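Local structure of mandelate racemase / muconate lactonizing enzyme family protein (Agrobacterium tumefaciens, 4DXK) at residues L6-V11 with L18-H23; P175-A180 with E216-W221; H241-K246 with A266-G271. The protein probably works as an enolase-superfamily lyase or racemase of the mandelate racemase subgroup, acting at a metal-binding site in its barrel domain. All blocks are in the same frame, centred on the assembly; numbering follows the deposited sequence.

Contact 1: residues L6-V11 with L18-H23; sequences LETVRV and LWVLVH
Glu7 and His23 add a side-chain hydrogen bond to the backbone ladder. The carboxylate is carried out on an extended chain with CG opposite the backbone N (chi1 171°), and Glu7 OE1 receives NE2 of His23 at 2.7 Å. The bond lies in the imidazole plane but meets the oxygen on its anti side, with carboxylate and ring planes 24° apart. Glu7 OE2 turns to a second charge, a salt bridge with Arg392 on the neighbouring strand 390-396. Segments 6-11 and 18-23 form an antiparallel beta hairpin in the four-stranded sheet of the N-terminal capping domain, Glu7-Leu21 and Val9-Trp19 being its hydrogen-bonded pairs. On the face that carries Glu7, Val9 CG2 meets Leu21 CD1 at 3.8 Å, and the edge of the Trp19 indole takes Val11 CG2, 3.9 Å from CZ3; the indole NE1 is bound to Glu33. On the opposite face Leu6 CD2 lies next to Val22 CG2 at 4.0 Å, while Thr8 OG1 bonds to Glu42 and His46. Leu18 CD1 packs against Arg10 CG at 3.7 Å, and the guanidinium of Arg10 reaches Glu42 of helix 38-53.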
loop_
_atom_site.group_PDB
_atom_site.type_symbol
_atom_site.label_atom_id
_atom_site.label_comp_id
_atom_site.label_asym_id
_atom_site.label_seq_id
_atom_site.Cartn_x
_atom_site.Cartn_y
_atom_site.Cartn_z
ATOM N N LEU A 6 40.958 -25.812 -16.116
ATOM C CA LEU A 6 39.911 -25.048 -16.780
ATOM C C LEU A 6 40.410 -24.661 -18.148
ATOM O O LEU A 6 41.491 -24.071 -18.288
ATOM C CB LEU A 6 39.564 -23.768 -16.027
ATOM C CG LEU A 6 38.864 -23.835 -14.683
ATOM C CD1 LEU A 6 38.278 -22.459 -14.344
ATOM C CD2 LEU A 6 37.795 -24.925 -14.667
ATOM N N GLU A 7 39.625 -24.982 -19.163
ATOM C CA GLU A 7 39.986 -24.711 -20.544
ATOM C C GLU A 7 38.918 -23.807 -21.142
ATOM O O GLU A 7 37.722 -24.056 -20.969
ATOM C CB GLU A 7 40.075 -26.028 -21.319
ATOM C CG GLU A 7 40.246 -25.867 -22.820
ATOM C CD GLU A 7 40.242 -27.198 -23.554
ATOM O OE1 GLU A 7 39.914 -28.238 -22.940
ATOM O OE2 GLU A 7 40.567 -27.209 -24.755
ATOM N N THR A 8 39.334 -22.751 -21.826
ATOM C CA THR A 8 38.396 -21.948 -22.591
ATOM C C THR A 8 38.687 -22.102 -24.075
ATOM O O THR A 8 39.845 -22.243 -24.479
ATOM C CB THR A 8 38.462 -20.473 -22.198
ATOM O OG1 THR A 8 39.829 -20.045 -22.187
ATOM C CG2 THR A 8 37.850 -20.261 -20.815
ATOM N N VAL A 9 37.630 -22.072 -24.883
ATOM C CA VAL A 9 37.734 -22.254 -26.326
ATOM C C VAL A 9 36.932 -21.163 -27.013
ATOM O O VAL A 9 35.783 -20.894 -26.638
ATOM C CB VAL A 9 37.177 -23.626 -26.757
ATOM C CG1 VAL A 9 37.344 -23.833 -28.258
ATOM C CG2 VAL A 9 37.857 -24.747 -25.994
ATOM N N ARG A 10 37.548 -20.544 -28.016
ATOM C CA ARG A 10 36.877 -19.575 -28.871
ATOM C C ARG A 10 37.121 -19.937 -30.328
ATOM O O ARG A 10 38.104 -20.613 -30.655
ATOM C CB ARG A 10 37.372 -18.148 -28.608
ATOM C CG ARG A 10 36.956 -17.612 -27.247
ATOM C CD ARG A 10 37.319 -16.143 -27.041
ATOM N NE ARG A 10 38.760 -15.930 -26.931
ATOM C CZ ARG A 10 39.515 -15.395 -27.884
ATOM N NH1 ARG A 10 38.971 -15.010 -29.032
ATOM N NH2 ARG A 10 40.818 -15.246 -27.689
ATOM N N VAL A 11 36.230 -19.477 -31.201
ATOM C CA VAL A 11 36.408 -19.643 -32.640
ATOM C C VAL A 11 36.230 -18.307 -33.354
ATOM O O VAL A 11 35.291 -17.556 -33.079
ATOM C CB VAL A 11 35.464 -20.717 -33.230
ATOM C CG1 VAL A 11 35.785 -22.082 -32.647
ATOM C CG2 VAL A 11 34.002 -20.365 -32.987
ATOM N N LEU A 18 31.725 -18.466 -26.296
ATOM C CA LEU A 18 32.792 -18.960 -25.446
ATOM C C LEU A 18 32.392 -20.317 -24.901
ATOM O O LEU A 18 31.283 -20.469 -24.377
ATOM C CB LEU A 18 33.040 -18.007 -24.271
ATOM C CG LEU A 18 34.135 -18.464 -23.302
ATOM C CD1 LEU A 18 35.488 -18.471 -23.995
ATOM C CD2 LEU A 18 34.196 -17.615 -22.052
ATOM N N TRP A 19 33.288 -21.298 -25.010
ATOM C CA TRP A 19 33.113 -22.573 -24.318
ATOM C C TRP A 19 34.064 -22.664 -23.140
ATOM O O TRP A 19 35.213 -22.196 -23.201
ATOM C CB TRP A 19 33.279 -23.768 -25.269
ATOM C CG TRP A 19 32.214 -23.743 -26.293
ATOM C CD1 TRP A 19 30.944 -24.226 -26.162
ATOM C CD2 TRP A 19 32.278 -23.117 -27.577
ATOM N NE1 TRP A 19 30.225 -23.979 -27.306
ATOM C CE2 TRP A 19 31.018 -23.286 -28.187
ATOM C CE3 TRP A 19 33.280 -22.435 -28.276
ATOM C CZ2 TRP A 19 30.733 -22.798 -29.467
ATOM C CZ3 TRP A 19 32.997 -21.954 -29.543
ATOM C CH2 TRP A 19 31.737 -22.140 -30.126
ATOM N N VAL A 20 33.569 -23.249 -22.058
ATOM C CA VAL A 20 34.364 -23.495 -20.866
ATOM C C VAL A 20 34.336 -24.991 -20.620
ATOM O O VAL A 20 33.257 -25.592 -20.506
ATOM C CB VAL A 20 33.775 -22.751 -19.650
ATOM C CG1 VAL A 20 34.523 -23.117 -18.365
ATOM C CG2 VAL A 20 33.803 -21.250 -19.875
ATOM N N LEU A 21 35.512 -25.597 -20.552
ATOM C CA LEU A 21 35.636 -27.036 -20.327
ATOM C C LEU A 21 36.297 -27.269 -18.981
ATOM O O LEU A 21 37.375 -26.734 -18.698
ATOM C CB LEU A 21 36.424 -27.718 -21.447
ATOM C CG LEU A 21 35.678 -27.888 -22.773
ATOM C CD1 LEU A 21 35.627 -26.592 -23.559
ATOM C CD2 LEU A 21 36.299 -28.994 -23.609
ATOM N N VAL A 22 35.628 -28.040 -18.138
ATOM C CA VAL A 22 36.102 -28.309 -16.791
ATOM C C VAL A 22 36.631 -29.740 -16.752
ATOM O O VAL A 22 35.865 -30.706 -16.871
ATOM C CB VAL A 22 34.971 -28.116 -15.761
ATOM C CG1 VAL A 22 35.472 -28.433 -14.360
ATOM C CG2 VAL A 22 34.436 -26.690 -15.811
ATOM N N HIS A 23 37.948 -29.872 -16.632
ATOM C CA HIS A 23 38.590 -31.181 -16.614
ATOM C C HIS A 23 38.718 -31.665 -15.172
ATOM O O HIS A 23 38.866 -30.854 -14.250
ATOM C CB HIS A 23 39.979 -31.100 -17.240
ATOM C CG HIS A 23 39.975 -30.672 -18.671
ATOM N ND1 HIS A 23 40.256 -31.539 -19.703
ATOM C CD2 HIS A 23 39.739 -29.468 -19.245
ATOM C CE1 HIS A 23 40.190 -30.888 -20.853
ATOM N NE2 HIS A 23 39.878 -29.630 -20.601
#

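Contact 2: residues P175-A180 with E216-W221; sequences PFDAAA and EFHSMW. With NA (sodium ion), chain C; PO4 (phosphate ion), chain B.
Asp177 reaches His218 almost perpendicularly. OD2 of Asp177 uses its syn lone pair to accept a hydrogen bond from His218 ND1 at 2.6 Å, close to the imidazole plane although carboxylate and ring planes stand 65° apart. In one of the two conformers of Met220, its sulfur lies across the same carboxylate, SD 3.5 Å from Asp177 CG. The other oxygen, OD1, faces two waters that bridge the loop and segment 175-180: one also meets Phe176 N and the carbonyl of Glu216, the other the carbonyl of Phe217 and, weakly, Trp221 NE1. Farther along, Ala180 sets its CB over one face of the Trp221 indole, a CH-pi contact 3.8 Å from the centroid of the six-membered ring. The indole edge points instead at the carbonyl of Phe176, whose O is 3.4 Å from Trp221 CZ2. The phenyl rings of Phe176 and Phe217 run alongside each other, their planes inclined at 35° and CD2 of Phe176 3.5 Å from CE1 of Phe217. The loop follows barrel strand 212-216 and makes a type I' turn from Phe217 to Met220, which brings the His218 ring over CG of Glu216. Glu216 bends at chi2 (74°), offering OE2 to the sodium ion at 2.2 Å while OE1 accepts the backbone N of His218. At the other nitrogen of the imidazole, NE2 of His218 makes a weak bond to the phosphate that also ligates the sodium; this anion is probably from the crystallisation liquor and may mark the pocket. With ND1 donating to Asp177, the imidazole is fixed in rotation and NE2 faces the phosphate beside the metal.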
loop_
_atom_site.group_PDB
_atom_site.type_symbol
_atom_site.label_atom_id
_atom_site.label_comp_id
_atom_site.label_asym_id
_atom_site.label_seq_id
_atom_site.Cartn_x
_atom_site.Cartn_y
_atom_site.Cartn_z
ATOM N N PRO A 175 9.809 -5.975 -35.117
ATOM C CA PRO A 175 9.710 -4.968 -36.173
ATOM C C PRO A 175 9.799 -3.525 -35.673
ATOM O O PRO A 175 9.769 -2.625 -36.512
ATOM C CB PRO A 175 8.330 -5.243 -36.780
ATOM C CG PRO A 175 7.528 -5.763 -35.641
ATOM C CD PRO A 175 8.492 -6.553 -34.784
ATOM N N PHE A 176 9.920 -3.302 -34.366
ATOM C CA PHE A 176 9.998 -1.942 -33.835
ATOM C C PHE A 176 11.436 -1.479 -33.594
ATOM O O PHE A 176 11.661 -0.320 -33.228
ATOM C CB PHE A 176 9.196 -1.830 -32.530
ATOM C CG PHE A 176 7.729 -2.102 -32.700
ATOM C CD1 PHE A 176 6.862 -1.084 -33.070
ATOM C CD2 PHE A 176 7.217 -3.380 -32.524
ATOM C CE1 PHE A 176 5.504 -1.335 -33.249
ATOM C CE2 PHE A 176 5.863 -3.636 -32.700
ATOM C CZ PHE A 176 5.011 -2.617 -33.062
ATOM N N ASP A 177 12.409 -2.367 -33.789
ATOM C CA ASP A 177 13.789 -2.038 -33.437
ATOM C C ASP A 177 14.350 -0.900 -34.292
ATOM O O ASP A 177 15.090 -0.053 -33.800
ATOM C CB ASP A 177 14.704 -3.257 -33.554
ATOM C CG ASP A 177 14.507 -4.269 -32.431
ATOM O OD1 ASP A 177 13.468 -4.256 -31.741
ATOM O OD2 ASP A 177 15.412 -5.113 -32.264
ATOM N N ALA A 178 14.002 -0.883 -35.573
ATOM C CA ALA A 178 14.501 0.162 -36.469
ATOM C C ALA A 178 14.020 1.542 -36.020
ATOM O O ALA A 178 14.797 2.503 -35.947
ATOM C CB ALA A 178 14.084 -0.115 -37.913
ATOM N N ALA A 179 12.735 1.633 -35.697
ATOM C CA ALA A 179 12.176 2.872 -35.186
ATOM C C ALA A 179 12.832 3.279 -33.863
ATOM O O ALA A 179 13.101 4.465 -33.640
ATOM C CB ALA A 179 10.684 2.740 -35.020
ATOM N N ALA A 180 13.094 2.310 -32.988
ATOM C CA ALA A 180 13.718 2.614 -31.706
ATOM C C ALA A 180 15.089 3.248 -31.902
ATOM O O ALA A 180 15.433 4.220 -31.232
ATOM C CB ALA A 180 13.836 1.367 -30.853
ATOM N N GLU A 216 9.296 -9.137 -29.674
ATOM C CA GLU A 216 10.546 -8.822 -29.019
ATOM C C GLU A 216 10.816 -7.329 -29.178
ATOM O O GLU A 216 10.697 -6.809 -30.288
ATOM C CB GLU A 216 11.649 -9.597 -29.734
ATOM C CG GLU A 216 13.016 -9.121 -29.413
ATOM C CD GLU A 216 13.405 -9.561 -28.044
ATOM O OE1 GLU A 216 13.218 -8.782 -27.085
ATOM O OE2 GLU A 216 13.857 -10.717 -27.935
ATOM N N PHE A 217 11.186 -6.650 -28.093
ATOM C CA PHE A 217 11.535 -5.227 -28.144
ATOM C C PHE A 217 12.987 -4.928 -27.800
ATOM O O PHE A 217 13.429 -3.785 -27.917
ATOM C CB PHE A 217 10.635 -4.420 -27.208
ATOM C CG PHE A 217 9.192 -4.408 -27.614
ATOM C CD1 PHE A 217 8.758 -3.585 -28.649
ATOM C CD2 PHE A 217 8.261 -5.220 -26.972
ATOM C CE1 PHE A 217 7.426 -3.555 -29.015
ATOM C CE2 PHE A 217 6.925 -5.197 -27.346
ATOM C CZ PHE A 217 6.508 -4.356 -28.364
ATOM N N HIS A 218 13.707 -5.942 -27.332
ATOM C CA HIS A 218 15.134 -5.816 -27.019
ATOM C C HIS A 218 15.456 -4.669 -26.059
ATOM O O HIS A 218 16.539 -4.091 -26.119
ATOM C CB HIS A 218 15.947 -5.671 -28.307
ATOM C CG HIS A 218 16.021 -6.929 -29.113
ATOM N ND1 HIS A 218 15.733 -6.969 -30.460
ATOM C CD2 HIS A 218 16.354 -8.192 -28.759
ATOM C CE1 HIS A 218 15.899 -8.203 -30.907
ATOM N NE2 HIS A 218 16.273 -8.964 -29.894
ATOM N N SER A 219 14.520 -4.352 -25.167
ATOM C CA SER A 219 14.707 -3.304 -24.153
ATOM C C SER A 219 15.054 -1.939 -24.731
ATOM O O SER A 219 15.723 -1.142 -24.075
ATOM C CB SER A 219 15.755 -3.712 -23.111
ATOM O OG SER A 219 15.220 -4.744 -22.296
ATOM N N MET A 220 14.575 -1.661 -25.938
ATOM C CA MET A 220 15.010 -0.460 -26.647
ATOM C C MET A 220 14.159 0.791 -26.423
ATOM O O MET A 220 14.529 1.869 -26.880
ATOM C CB MET A 220 15.137 -0.752 -28.141
ATOM C CG MET A 220 16.074 -1.917 -28.431
ATOM S SD MET A 220 16.304 -2.249 -30.182
ATOM C CE MET A 220 17.084 -0.728 -30.696
ATOM N N TRP A 221 13.045 0.664 -25.709
ATOM C CA TRP A 221 12.102 1.774 -25.551
ATOM C C TRP A 221 12.031 2.323 -24.139
ATOM O O TRP A 221 12.162 1.579 -23.162
ATOM C CB TRP A 221 10.702 1.319 -25.976
ATOM C CG TRP A 221 10.644 1.000 -27.424
ATOM C CD1 TRP A 221 10.763 -0.228 -28.005
ATOM C CD2 TRP A 221 10.503 1.937 -28.487
ATOM N NE1 TRP A 221 10.684 -0.114 -29.380
ATOM C CE2 TRP A 221 10.535 1.213 -29.695
ATOM C CE3 TRP A 221 10.371 3.328 -28.537
ATOM C CZ2 TRP A 221 10.412 1.834 -30.937
ATOM C CZ3 TRP A 221 10.255 3.938 -29.766
ATOM C CH2 TRP A 221 10.281 3.193 -30.950
HETATM NA NA NA C . 14.980 -11.769 -26.415
HETATM P P PO4 B . 15.851 -13.399 -29.027
HETATM O O1 PO4 B . 15.139 -13.398 -27.683
HETATM O O2 PO4 B . 17.346 -13.356 -28.822
HETATM O O3 PO4 B . 15.547 -14.625 -29.843
HETATM O O4 PO4 B . 15.426 -12.175 -29.814
HETATM O O HOH W 1 10.719 -4.720 -32.052
HETATM O O HOH W 2 12.199 -2.416 -30.102
HETATM O O HOH W 3 15.013 -9.668 -25.417
HETATM O O HOH W 4 16.986 -11.154 -27.489
#

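Contact 3: residues H241-K246 with A266-G271. With NA (sodium ion), chain C.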
loop_
_atom_site.group_PDB
_atom_site.type_symbol
_atom_site.label_atom_id
_atom_site.label_comp_id
_atom_site.label_asym_id
_atom_site.label_seq_id
_atom_site.Cartn_x
_atom_site.Cartn_y
_atom_site.Cartn_z
ATOM N N HIS A 241 4.902 -9.713 -24.847
ATOM C CA HIS A 241 5.684 -8.523 -25.166
ATOM C C HIS A 241 6.961 -8.603 -24.361
ATOM O O HIS A 241 6.955 -8.424 -23.133
ATOM C CB HIS A 241 4.909 -7.247 -24.834
ATOM C CG HIS A 241 3.740 -7.009 -25.738
ATOM N ND1 HIS A 241 2.859 -5.962 -25.557
ATOM C CD2 HIS A 241 3.302 -7.679 -26.830
ATOM C CE1 HIS A 241 1.928 -6.002 -26.496
ATOM N NE2 HIS A 241 2.170 -7.039 -27.278
ATOM N N GLU A 242 8.052 -8.909 -25.053
ATOM C CA GLU A 242 9.314 -9.250 -24.407
ATOM C C GLU A 242 10.226 -8.039 -24.299
ATOM O O GLU A 242 10.468 -7.331 -25.287
ATOM C CB GLU A 242 9.996 -10.361 -25.204
ATOM C CG GLU A 242 11.304 -10.873 -24.607
ATOM C CD GLU A 242 11.834 -12.081 -25.357
ATOM O OE1 GLU A 242 11.053 -12.753 -26.061
ATOM O OE2 GLU A 242 13.052 -12.359 -25.271
ATOM N N ASP A 243 10.736 -7.812 -23.093
ATOM C CA ASP A 243 11.667 -6.720 -22.820
ATOM C C ASP A 243 11.200 -5.395 -23.432
ATOM O O ASP A 243 11.931 -4.757 -24.188
ATOM C CB ASP A 243 13.076 -7.112 -23.273
ATOM C CG ASP A 243 13.675 -8.192 -22.404
ATOM O OD1 ASP A 243 13.312 -8.240 -21.222
ATOM O OD2 ASP A 243 14.499 -8.988 -22.891
ATOM N N PRO A 244 9.981 -4.960 -23.079
ATOM C CA PRO A 244 9.455 -3.733 -23.686
ATOM C C PRO A 244 10.225 -2.475 -23.293
ATOM O O PRO A 244 10.210 -1.493 -24.045
ATOM C CB PRO A 244 8.027 -3.664 -23.143
ATOM C CG PRO A 244 8.074 -4.451 -21.852
ATOM C CD PRO A 244 9.010 -5.576 -22.151
ATOM N N ILE A 245 10.853 -2.506 -22.119
ATOM C CA ILE A 245 11.679 -1.421 -21.606
ATOM C C ILE A 245 12.936 -2.045 -21.005
ATOM O O ILE A 245 13.026 -3.262 -20.885
ATOM C CB ILE A 245 10.944 -0.561 -20.537
ATOM C CG1 ILE A 245 10.596 -1.407 -19.303
ATOM C CG2 ILE A 245 9.701 0.130 -21.124
ATOM C CD1 ILE A 245 10.109 -0.570 -18.121
ATOM N N LYS A 246 13.903 -1.217 -20.642
ATOM C CA LYS A 246 15.116 -1.681 -19.978
ATOM C C LYS A 246 14.744 -2.269 -18.629
ATOM O O LYS A 246 13.918 -1.714 -17.907
ATOM C CB LYS A 246 16.080 -0.511 -19.775
ATOM C CG LYS A 246 17.503 -0.927 -19.449
ATOM C CD LYS A 246 18.246 -1.392 -20.677
ATOM C CE LYS A 246 19.738 -1.540 -20.392
ATOM N NZ LYS A 246 20.397 -2.117 -21.572
ATOM N N ALA A 266 9.808 -11.317 -19.501
ATOM C CA ALA A 266 10.961 -10.687 -18.864
ATOM C C ALA A 266 11.665 -11.725 -18.001
ATOM O O ALA A 266 10.980 -12.504 -17.327
ATOM C CB ALA A 266 10.509 -9.518 -17.992
ATOM N N SER A 267 13.001 -11.787 -18.012
ATOM C CA SER A 267 13.871 -11.172 -19.015
ATOM C C SER A 267 15.179 -11.952 -19.078
ATOM O O SER A 267 15.818 -12.182 -18.046
ATOM C CB SER A 267 14.215 -9.721 -18.686
ATOM O OG SER A 267 15.144 -9.214 -19.642
ATOM N N GLU A 268 15.604 -12.291 -20.292
ATOM C CA GLU A 268 16.920 -12.880 -20.524
ATOM C C GLU A 268 18.048 -11.986 -19.999
ATOM O O GLU A 268 19.164 -12.458 -19.771
ATOM C CB GLU A 268 17.111 -13.132 -22.023
ATOM C CG GLU A 268 17.212 -11.841 -22.846
ATOM C CD GLU A 268 17.123 -12.042 -24.348
ATOM O OE1 GLU A 268 16.281 -12.840 -24.792
ATOM O OE2 GLU A 268 17.895 -11.387 -25.089
ATOM N N THR A 269 17.769 -10.697 -19.820
ATOM C CA THR A 269 18.808 -9.764 -19.365
ATOM C C THR A 269 19.010 -9.727 -17.852
ATOM O O THR A 269 19.955 -9.092 -17.388
ATOM C CB THR A 269 18.569 -8.308 -19.858
ATOM O OG1 THR A 269 17.453 -7.723 -19.170
ATOM C CG2 THR A 269 18.321 -8.271 -21.358
ATOM N N LEU A 270 18.138 -10.393 -17.092
ATOM C CA LEU A 270 18.197 -10.389 -15.633
ATOM C C LEU A 270 18.994 -11.572 -15.112
ATOM O O LEU A 270 18.908 -12.681 -15.659
ATOM C CB LEU A 270 16.782 -10.445 -15.035
ATOM C CG LEU A 270 15.943 -9.179 -15.210
ATOM C CD1 LEU A 270 14.511 -9.439 -14.768
ATOM C CD2 LEU A 270 16.529 -7.994 -14.445
ATOM N N GLY A 271 19.742 -11.357 -14.035
ATOM C CA GLY A 271 20.547 -12.416 -13.450
ATOM C C GLY A 271 20.279 -12.691 -11.982
ATOM O O GLY A 271 20.089 -11.765 -11.190
HETATM NA NA NA C . 14.980 -11.769 -26.415
HETATM O O HOH W 5 13.792 -11.601 -22.333
HETATM O O HOH W 3 15.013 -9.668 -25.417
HETATM O O HOH W 4 16.986 -11.154 -27.489
#
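Glu242 and Glu268 meet at the sodium ion. At the end of strand 240-242, Glu242 runs out extended, CG opposite its backbone N (chi1 -177°), and puts OE2 2.3 Å from the metal; its OE1 is paired with Lys172 and also takes a hydrogen bond from Trp240. Glu268 approaches nearly perpendicular to it, the two carboxylate planes 70° apart, and puts OE1 2.3 Å from the sodium. The two ligand oxygens, Glu242 OE2 and Glu268 OE1, are 3.3 Å apart, a like-charged approach that the shared cation would offset. With Glu216 from the preceding strand they complete the three acidic ligands set at or just beyond the C-terminal ends of successive barrel strands, as in the enolase superfamily. Next in sequence comes Asp243: Ser267 OG donates to Asp243 OD1 at 2.6 Å from the syn side, 27° out of the carboxylate plane. In turn Ser267 OG accepts from Thr269 N at 3.0 Å, an ST turn within the type I turn Ser267-Leu270, and a cis peptide precedes Ser267. The second oxygen, Asp243 OD2, receives two waters: one is a ligand of the sodium, the other also donates to Glu242 OE2 and accepts from Glu268 N. Asp243 thus acts from the second shell, gripping both the turn and the metal's water. Farther on, Lys246 turns to a second subunit, bonding to the carbonyl of its Gly70 and forming a cation-pi pair with its Phe74; Tyr71 of that subunit hydrogen-bonds OE2 of Glu268.

Along the chain the three contacts follow in series. Contact 1 belongs to the antiparallel sheet of the N-terminal domain, and its centre lies about 33 Å from that of contact 2 and about 28 Å from that of contact 3, with no touch to either. Contacts 2 and 3 lie at the ends of neighbouring strands of the parallel barrel sheet: their centres are about 12 Å apart, and the loop after strand 212-216 runs beside the end of strand 240-242, where Phe217 N and Ser219 N probably bond to the carbonyls of Glu242 and Asp243. Both touch one sodium ion and share two of its waters, so the metal site is assembled from adjoining barrel strands while the hairpin stands well away from it.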